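Local coordinates for tumor necrosis factor-inducible protein TSG-6 (Homo sapiens, PDB 2PF5) that regulates extracellular matrix organization by transferring heavy chains from inter-alpha-inhibitor to hyaluronan, here represented by its hyaluronan-binding Link module, at residues 54-59 and 78-83. Sequence-based numbering, arbitrary orientation.
Sequences KGRVGY and YGIRLN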
loop_
_atom_site.group_PDB
_atom_site.type_symbol
_atom_site.label_atom_id
_atom_site.label_comp_id
_atom_site.label_asym_id
_atom_site.label_seq_id
_atom_site.Cartn_x
_atom_site.Cartn_y
_atom_site.Cartn_z
ATOM N N LYS A 54 -5.374 -7.425 3.911
ATOM C CA LYS A 54 -5.026 -8.447 4.894
ATOM C C LYS A 54 -4.044 -7.963 5.963
ATOM O O LYS A 54 -3.596 -8.730 6.785
ATOM C CB LYS A 54 -4.485 -9.704 4.215
ATOM C CG LYS A 54 -5.502 -10.518 3.465
ATOM C CD LYS A 54 -4.906 -11.819 2.983
ATOM C CE LYS A 54 -4.758 -12.827 4.130
ATOM N NZ LYS A 54 -3.571 -13.757 4.055
ATOM N N GLY A 55 -3.713 -6.682 5.924
ATOM C CA GLY A 55 -2.722 -6.105 6.801
ATOM C C GLY A 55 -1.265 -6.357 6.454
ATOM O O GLY A 55 -0.401 -6.197 7.282
ATOM N N ARG A 56 -0.993 -6.749 5.219
ATOM C CA ARG A 56 0.362 -6.733 4.700
ATOM C C ARG A 56 0.900 -5.317 4.511
ATOM O O ARG A 56 0.142 -4.417 4.243
ATOM C CB ARG A 56 0.426 -7.488 3.378
ATOM C CG ARG A 56 1.816 -7.923 2.983
ATOM C CD ARG A 56 1.867 -8.893 1.823
ATOM N NE ARG A 56 1.217 -10.149 2.124
ATOM C CZ ARG A 56 1.738 -11.071 2.896
ATOM N NH1 ARG A 56 2.933 -10.892 3.411
ATOM N NH2 ARG A 56 1.078 -12.181 3.133
ATOM N N VAL A 57 2.211 -5.140 4.630
ATOM C CA VAL A 57 2.832 -3.875 4.314
ATOM C C VAL A 57 3.915 -4.190 3.291
ATOM O O VAL A 57 4.611 -5.173 3.406
ATOM C CB VAL A 57 3.422 -3.212 5.562
ATOM C CG1 VAL A 57 4.317 -1.999 5.190
ATOM C CG2 VAL A 57 2.290 -2.758 6.504
ATOM N N GLY A 58 4.066 -3.346 2.283
ATOM C CA GLY A 58 5.171 -3.560 1.363
ATOM C C GLY A 58 5.223 -2.415 0.375
ATOM O O GLY A 58 4.544 -1.401 0.541
ATOM N N TYR A 59 6.051 -2.570 -0.650
ATOM C CA TYR A 59 6.108 -1.502 -1.673
ATOM C C TYR A 59 6.690 -2.030 -2.964
ATOM O O TYR A 59 7.537 -2.913 -2.930
ATOM C CB TYR A 59 6.907 -0.284 -1.197
ATOM C CG TYR A 59 8.349 -0.521 -0.798
ATOM C CD1 TYR A 59 9.394 -0.294 -1.705
ATOM C CD2 TYR A 59 8.684 -0.892 0.509
ATOM C CE1 TYR A 59 10.736 -0.467 -1.335
ATOM C CE2 TYR A 59 10.042 -1.072 0.890
ATOM C CZ TYR A 59 11.044 -0.855 -0.034
ATOM O OH TYR A 59 12.359 -1.022 0.327
ATOM N N TYR A 78 7.072 -6.489 3.776
ATOM C CA TYR A 78 7.300 -6.317 5.222
ATOM C C TYR A 78 6.368 -7.249 6.005
ATOM O O TYR A 78 6.336 -7.230 7.238
ATOM C CB TYR A 78 7.034 -4.861 5.637
ATOM C CG TYR A 78 8.124 -3.850 5.302
ATOM C CD1 TYR A 78 9.242 -4.186 4.531
ATOM C CD2 TYR A 78 8.005 -2.533 5.750
ATOM C CE1 TYR A 78 10.232 -3.243 4.254
ATOM C CE2 TYR A 78 8.967 -1.581 5.449
ATOM C CZ TYR A 78 10.072 -1.936 4.711
ATOM O OH TYR A 78 11.039 -0.966 4.458
ATOM N N GLY A 79 5.618 -8.086 5.285
ATOM C CA GLY A 79 4.756 -9.085 5.909
ATOM C C GLY A 79 3.418 -8.590 6.445
ATOM O O GLY A 79 3.171 -7.406 6.531
ATOM N N ILE A 80 2.559 -9.525 6.848
ATOM C CA ILE A 80 1.342 -9.117 7.559
ATOM C C ILE A 80 1.781 -8.810 8.993
ATOM O O ILE A 80 2.312 -9.701 9.682
ATOM C CB ILE A 80 0.287 -10.210 7.532
ATOM C CG1 ILE A 80 -0.220 -10.410 6.075
ATOM C CG2 ILE A 80 -0.886 -9.860 8.516
ATOM C CD1 ILE A 80 -0.969 -11.719 5.946
ATOM N N ARG A 81 1.567 -7.558 9.387
ATOM C CA ARG A 81 2.087 -6.960 10.624
ATOM C C ARG A 81 1.219 -7.360 11.801
ATOM O O ARG A 81 -0.006 -7.225 11.764
ATOM C CB ARG A 81 2.114 -5.433 10.511
ATOM C CG ARG A 81 2.797 -4.886 9.169
ATOM C CD ARG A 81 4.244 -5.333 9.043
ATOM N NE ARG A 81 5.052 -4.914 10.183
ATOM C CZ ARG A 81 6.190 -5.480 10.585
ATOM N NH1 ARG A 81 6.782 -4.999 11.668
ATOM N NH2 ARG A 81 6.730 -6.541 9.962
ATOM N N LEU A 82 1.866 -7.853 12.850
ATOM C CA LEU A 82 1.146 -8.148 14.075
ATOM C C LEU A 82 0.494 -6.878 14.651
ATOM O O LEU A 82 -0.671 -6.883 15.055
ATOM C CB LEU A 82 2.082 -8.807 15.090
ATOM C CG LEU A 82 1.224 -9.175 16.299
ATOM C CD1 LEU A 82 0.774 -10.597 16.255
ATOM C CD2 LEU A 82 1.984 -8.861 17.527
ATOM N N ASN A 83 1.254 -5.785 14.687
ATOM C CA ASN A 83 0.799 -4.554 15.306
ATOM C C ASN A 83 0.129 -3.689 14.244
ATOM O O ASN A 83 0.821 -3.083 13.422
ATOM C CB ASN A 83 1.978 -3.820 15.940
ATOM C CG ASN A 83 1.590 -2.522 16.603
ATOM O OD1 ASN A 83 0.426 -2.114 16.622
ATOM N ND2 ASN A 83 2.592 -1.826 17.111
HETATM O O HOH W 1 13.025 -1.767 2.949
#
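Gly55 O is gripped twice by the facing chain: Arg81 N donates a nearly straight hydrogen bond to it (3.2 Å, 165° at the hydrogen), and Ile80 CA adds a CA-H...O contact at 3.4 Å. Gly79 O also has two partners, a more bent hydrogen bond from Val57 N, which sits above the carbonyl plane, and the CA-H of Arg56, while Tyr78 N reaches Val57 O at 2.8 Å. This backbone ladder illustrates how an antiparallel pair sorts its side chains. On the face of Arg56 and Ile80, the bend of the arginine at chi3 (-63°) turns the guanidinium so that Ile80 CG1 lies over one face, offset toward the rim, 3.7 Å above the plane; Arg56 NH1 forms a salt bridge with Asp77 OD1. Elsewhere Val57 divides its branches: CG1, anti to the backbone N (chi1 169°), rests near Tyr78 CD2, whereas CG2 presses on Arg81 CG at 3.4 Å. The folded Arg81 chain then returns NH2 to Tyr78 O (2.8 Å), and its NE pairs with Glu86. Farther along, Tyr59 turns its edge, through CE2, toward the face of Tyr78 in an offset edge-to-face pair, and one water joins the two hydroxyls. The arrangement is that of neighbouring strands 56-61 and 74-80 in the mixed sheet of a Link module, the C-type-lectin-like fold with which TSG-6 binds hyaluronan.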